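Local coordinates for protein CrRbcX-IIa (Chlamydomonas reinhardtii, PDB 5BS1) that probably acts as a chaperone in Rubisco assembly, as a small, mainly helical RbcX protein that pairs into a dimer, at residues N48-G60 with W71-A83. Numbering follows the deposited sequence.
Sequences NQQAYLDLMDFLG and WMAAVMRKNHALA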
loop_
_atom_site.group_PDB
_atom_site.type_symbol
_atom_site.label_atom_id
_atom_site.label_comp_id
_atom_site.label_asym_id
_atom_site.label_seq_id
_atom_site.Cartn_x
_atom_site.Cartn_y
_atom_site.Cartn_z
ATOM N N ASN A 48 27.613 -17.628 3.448
ATOM C CA ASN A 48 26.960 -16.481 4.043
ATOM C C ASN A 48 27.458 -15.226 3.323
ATOM O O ASN A 48 26.661 -14.333 2.998
ATOM C CB ASN A 48 27.339 -16.540 5.523
ATOM C CG ASN A 48 27.216 -15.245 6.257
ATOM O OD1 ASN A 48 26.357 -14.438 5.959
ATOM N ND2 ASN A 48 28.061 -15.055 7.277
ATOM N N GLN A 49 28.761 -15.184 3.019
ATOM C CA GLN A 49 29.313 -14.056 2.264
ATOM C C GLN A 49 28.695 -14.001 0.874
ATOM O O GLN A 49 28.379 -12.940 0.400
ATOM C CB GLN A 49 30.844 -14.065 2.201
ATOM C CG GLN A 49 31.447 -13.699 3.541
ATOM C CD GLN A 49 32.963 -13.580 3.525
ATOM O OE1 GLN A 49 33.665 -13.903 2.548
ATOM N NE2 GLN A 49 33.467 -13.052 4.613
ATOM N N GLN A 50 28.479 -15.142 0.245
ATOM C CA GLN A 50 27.899 -15.170 -1.083
ATOM C C GLN A 50 26.436 -14.699 -1.053
ATOM O O GLN A 50 26.005 -13.962 -1.948
ATOM C CB GLN A 50 27.987 -16.559 -1.705
ATOM C CG GLN A 50 27.623 -16.555 -3.183
ATOM C CD GLN A 50 28.523 -15.645 -4.008
ATOM O OE1 GLN A 50 29.744 -15.804 -4.010
ATOM N NE2 GLN A 50 27.937 -14.686 -4.693
ATOM N N ALA A 51 25.716 -15.059 0.011
ATOM C CA ALA A 51 24.329 -14.607 0.163
ATOM C C ALA A 51 24.295 -13.086 0.304
ATOM O O ALA A 51 23.452 -12.437 -0.287
ATOM C CB ALA A 51 23.689 -15.287 1.364
ATOM N N TYR A 52 25.233 -12.530 1.078
ATOM C CA TYR A 52 25.360 -11.076 1.211
ATOM C C TYR A 52 25.624 -10.456 -0.156
ATOM O O TYR A 52 24.991 -9.476 -0.532
ATOM C CB TYR A 52 26.483 -10.720 2.186
ATOM C CG TYR A 52 26.869 -9.280 2.178
ATOM C CD1 TYR A 52 26.105 -8.332 2.802
ATOM C CD2 TYR A 52 28.023 -8.850 1.489
ATOM C CE1 TYR A 52 26.466 -6.988 2.766
ATOM C CE2 TYR A 52 28.390 -7.514 1.462
ATOM C CZ TYR A 52 27.621 -6.591 2.107
ATOM O OH TYR A 52 27.968 -5.238 2.094
ATOM N N LEU A 53 26.592 -10.997 -0.897
ATOM C CA LEU A 53 26.953 -10.420 -2.192
ATOM C C LEU A 53 25.755 -10.437 -3.136
ATOM O O LEU A 53 25.473 -9.448 -3.783
ATOM C CB LEU A 53 28.125 -11.159 -2.815
ATOM C CG LEU A 53 29.482 -11.107 -2.102
ATOM C CD1 LEU A 53 30.490 -12.024 -2.769
ATOM C CD2 LEU A 53 30.016 -9.684 -2.066
ATOM N N ASP A 54 25.027 -11.553 -3.138
ATOM C CA ASP A 54 23.891 -11.712 -4.056
ATOM C C ASP A 54 22.736 -10.796 -3.645
ATOM O O ASP A 54 22.085 -10.183 -4.494
ATOM C CB ASP A 54 23.409 -13.161 -4.074
ATOM C CG ASP A 54 24.391 -14.122 -4.739
ATOM O OD1 ASP A 54 25.250 -13.677 -5.519
ATOM O OD2 ASP A 54 24.342 -15.340 -4.473
ATOM N N LEU A 55 22.492 -10.672 -2.347
ATOM C CA LEU A 55 21.400 -9.837 -1.874
ATOM C C LEU A 55 21.666 -8.384 -2.194
ATOM O O LEU A 55 20.753 -7.683 -2.634
ATOM C CB LEU A 55 21.134 -10.031 -0.387
ATOM C CG LEU A 55 19.877 -9.338 0.163
ATOM C CD1 LEU A 55 18.603 -9.647 -0.645
ATOM C CD2 LEU A 55 19.665 -9.700 1.602
HETATM N N MSE A 56 22.933 -7.968 -2.052
HETATM C CA MSE A 56 23.298 -6.598 -2.430
HETATM C C MSE A 56 22.966 -6.391 -3.918
HETATM O O MSE A 56 22.419 -5.355 -4.274
HETATM C CB MSE A 56 24.787 -6.356 -2.139
HETATM C CG MSE A 56 25.218 -6.241 -0.681
HETATM SE SE MSE A 56 24.696 -4.578 0.196
HETATM C CE MSE A 56 26.181 -3.505 -0.565
ATOM N N ASP A 57 23.302 -7.345 -4.788
ATOM C CA ASP A 57 22.987 -7.257 -6.233
ATOM C C ASP A 57 21.491 -7.132 -6.475
ATOM O O ASP A 57 21.054 -6.247 -7.209
ATOM C CB ASP A 57 23.462 -8.482 -7.001
ATOM C CG ASP A 57 24.951 -8.493 -7.251
ATOM O OD1 ASP A 57 25.575 -7.427 -7.174
ATOM O OD2 ASP A 57 25.485 -9.583 -7.546
ATOM N N PHE A 58 20.713 -8.011 -5.851
ATOM C CA PHE A 58 19.283 -8.065 -6.117
ATOM C C PHE A 58 18.522 -6.895 -5.551
ATOM O O PHE A 58 17.515 -6.489 -6.133
ATOM C CB PHE A 58 18.668 -9.393 -5.653
ATOM C CG PHE A 58 18.879 -10.502 -6.627
ATOM C CD1 PHE A 58 18.202 -10.515 -7.835
ATOM C CD2 PHE A 58 19.783 -11.516 -6.367
ATOM C CE1 PHE A 58 18.418 -11.516 -8.756
ATOM C CE2 PHE A 58 19.993 -12.525 -7.278
ATOM C CZ PHE A 58 19.309 -12.526 -8.479
ATOM N N LEU A 59 19.007 -6.301 -4.465
ATOM C CA LEU A 59 18.425 -5.050 -4.000
ATOM C C LEU A 59 18.668 -3.875 -4.942
ATOM O O LEU A 59 17.977 -2.864 -4.865
ATOM C CB LEU A 59 18.887 -4.718 -2.597
ATOM C CG LEU A 59 18.200 -5.606 -1.569
ATOM C CD1 LEU A 59 18.831 -5.382 -0.217
ATOM C CD2 LEU A 59 16.700 -5.343 -1.519
ATOM N N GLY A 60 19.614 -4.024 -5.861
ATOM C CA GLY A 60 19.759 -3.085 -6.973
ATOM C C GLY A 60 18.709 -3.213 -8.071
ATOM O O GLY A 60 18.722 -2.419 -9.009
ATOM N N TRP A 71 10.740 -11.201 -8.714
ATOM C CA TRP A 71 12.010 -10.919 -8.031
ATOM C C TRP A 71 12.499 -12.146 -7.261
ATOM O O TRP A 71 13.653 -12.535 -7.350
ATOM C CB TRP A 71 11.831 -9.715 -7.128
ATOM C CG TRP A 71 13.086 -9.206 -6.454
ATOM C CD1 TRP A 71 13.970 -8.299 -6.952
ATOM C CD2 TRP A 71 13.528 -9.509 -5.134
ATOM N NE1 TRP A 71 14.993 -8.063 -6.045
ATOM C CE2 TRP A 71 14.729 -8.786 -4.913
ATOM C CE3 TRP A 71 13.053 -10.351 -4.124
ATOM C CZ2 TRP A 71 15.431 -8.857 -3.723
ATOM C CZ3 TRP A 71 13.752 -10.413 -2.934
ATOM C CH2 TRP A 71 14.922 -9.676 -2.741
HETATM N N MSE A 72 11.601 -12.779 -6.515
HETATM C CA MSE A 72 11.990 -13.911 -5.689
HETATM C C MSE A 72 12.433 -15.084 -6.556
HETATM O O MSE A 72 13.358 -15.781 -6.201
HETATM C CB MSE A 72 10.825 -14.312 -4.774
HETATM C CG MSE A 72 11.251 -15.351 -3.740
HETATM SE SE MSE A 72 12.558 -14.637 -2.471
HETATM C CE MSE A 72 11.251 -13.598 -1.464
ATOM N N ALA A 73 11.767 -15.312 -7.677
ATOM C CA ALA A 73 12.146 -16.398 -8.565
ATOM C C ALA A 73 13.544 -16.164 -9.129
ATOM O O ALA A 73 14.314 -17.097 -9.245
ATOM C CB ALA A 73 11.149 -16.497 -9.702
ATOM N N ALA A 74 13.838 -14.906 -9.416
ATOM C CA ALA A 74 15.188 -14.509 -9.879
ATOM C C ALA A 74 16.237 -14.746 -8.810
ATOM O O ALA A 74 17.329 -15.250 -9.097
ATOM C CB ALA A 74 15.188 -13.071 -10.329
ATOM N N VAL A 75 15.938 -14.382 -7.576
ATOM C CA VAL A 75 16.847 -14.668 -6.488
ATOM C C VAL A 75 17.081 -16.182 -6.363
ATOM O O VAL A 75 18.211 -16.632 -6.217
ATOM C CB VAL A 75 16.359 -14.102 -5.131
ATOM C CG1 VAL A 75 17.302 -14.471 -4.016
ATOM C CG2 VAL A 75 16.210 -12.590 -5.188
HETATM N N MSE A 76 16.011 -16.965 -6.409
HETATM C CA MSE A 76 16.120 -18.412 -6.254
HETATM C C MSE A 76 16.977 -19.019 -7.348
HETATM O O MSE A 76 17.719 -19.949 -7.062
HETATM C CB MSE A 76 14.741 -19.075 -6.170
HETATM C CG MSE A 76 14.836 -20.560 -5.756
HETATM SE SE MSE A 76 12.994 -21.189 -5.412
HETATM C CE MSE A 76 12.315 -21.128 -7.250
ATOM N N ARG A 77 16.897 -18.499 -8.564
ATOM C CA ARG A 77 17.749 -19.009 -9.659
ATOM C C ARG A 77 19.217 -18.813 -9.382
ATOM O O ARG A 77 20.040 -19.622 -9.795
ATOM C CB ARG A 77 17.412 -18.368 -10.995
ATOM C CG ARG A 77 16.308 -19.115 -11.710
ATOM C CD ARG A 77 16.086 -18.650 -13.118
ATOM N NE ARG A 77 14.965 -17.725 -13.098
ATOM C CZ ARG A 77 14.989 -16.400 -13.182
ATOM N NH1 ARG A 77 13.826 -15.770 -13.128
ATOM N NH2 ARG A 77 16.111 -15.712 -13.339
ATOM N N LYS A 78 19.556 -17.746 -8.675
ATOM C CA LYS A 78 20.954 -17.426 -8.375
ATOM C C LYS A 78 21.439 -18.050 -7.087
ATOM O O LYS A 78 22.593 -18.454 -6.969
ATOM C CB LYS A 78 21.115 -15.900 -8.282
ATOM C CG LYS A 78 22.518 -15.420 -7.953
ATOM C CD LYS A 78 23.471 -15.813 -9.077
ATOM C CE LYS A 78 24.926 -15.513 -8.779
ATOM N NZ LYS A 78 25.193 -14.057 -8.846
ATOM N N ASN A 79 20.573 -18.091 -6.082
ATOM C CA ASN A 79 20.970 -18.460 -4.746
ATOM C C ASN A 79 19.762 -19.000 -4.011
ATOM O O ASN A 79 19.000 -18.268 -3.383
ATOM C CB ASN A 79 21.567 -17.265 -3.986
ATOM C CG ASN A 79 22.257 -17.676 -2.711
ATOM O OD1 ASN A 79 21.821 -18.592 -2.008
ATOM N ND2 ASN A 79 23.364 -17.007 -2.399
ATOM N N HIS A 80 19.592 -20.311 -4.102
ATOM C CA HIS A 80 18.428 -20.973 -3.521
ATOM C C HIS A 80 18.351 -20.802 -2.010
ATOM O O HIS A 80 17.269 -20.566 -1.462
ATOM C CB HIS A 80 18.507 -22.454 -3.914
ATOM C CG HIS A 80 17.400 -23.303 -3.389
ATOM N ND1 HIS A 80 17.538 -24.112 -2.290
ATOM C CD2 HIS A 80 16.139 -23.495 -3.845
ATOM C CE1 HIS A 80 16.392 -24.737 -2.064
ATOM N NE2 HIS A 80 15.540 -24.393 -3.003
ATOM N N ALA A 81 19.472 -20.915 -1.307
ATOM C CA ALA A 81 19.474 -20.794 0.148
ATOM C C ALA A 81 18.996 -19.391 0.568
ATOM O O ALA A 81 18.261 -19.234 1.535
ATOM C CB ALA A 81 20.836 -21.059 0.698
ATOM N N LEU A 82 19.469 -18.394 -0.164
ATOM C CA LEU A 82 19.070 -16.996 0.131
ATOM C C LEU A 82 17.553 -16.839 -0.102
ATOM O O LEU A 82 16.872 -16.224 0.720
ATOM C CB LEU A 82 19.856 -16.045 -0.728
ATOM C CG LEU A 82 19.439 -14.570 -0.754
ATOM C CD1 LEU A 82 19.542 -13.989 0.644
ATOM C CD2 LEU A 82 20.263 -13.799 -1.777
ATOM N N ALA A 83 17.054 -17.359 -1.227
ATOM C CA ALA A 83 15.615 -17.299 -1.503
ATOM C C ALA A 83 14.798 -17.979 -0.419
ATOM O O ALA A 83 13.795 -17.406 0.035
ATOM C CB ALA A 83 15.283 -17.885 -2.852
HETATM O O HOH W 1 25.089 -17.681 -5.402
#
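F58 projects from helix 46-59 as a knob among W71, A74, V75 and K78 of helix 69-78. Three contacts fix the setting of its ring: V75 CG2 lies over one face, 3.9 Å from the centroid of the F58 ring; K78 CB meets the edge near the plane; and the ring turns its own edge toward the face of W71, with planes 82° apart, a T-shaped pair. The W71 indole, whose CG is anti to the backbone N, reaches toward helix 46-59, and its NE1 donates to F58 O at 3.0 Å. That bond is nearly straight (167°) and in the ring plane, although the donor stands above the carbonyl plane, and T61 OG1 also bonds to F58 O.

The polar end centres on the buried carboxylate of D54. N79 ND2 donates to D54 OD2 at 2.8 Å from the anti side, the amide standing almost perpendicular to the carboxylate, and a water donates to both D54 OD2 and K78 O. D54 OD1 takes Q50 NE2 from above the carboxylate plane, plus a salt bridge with K78 NZ, whose hydrogen bond to D54 OD1 (3.3 Å) is weak. With an alanine here, N79 ND2, K78 NZ and Q50 NE2 would probably be left without their common carboxylate. N79 OD1 meanwhile accepts from L82 N at 3.0 Å, while L82 CD2 packs against L55 CB.

Helices 48-59 and 71-78 run obliquely antiparallel, 147° between their directions, as a helical hairpin of the RbcX fold, its connection at the F58/W71 end; at the far end N79 ends helix 69-78 and N-caps helix 80-96.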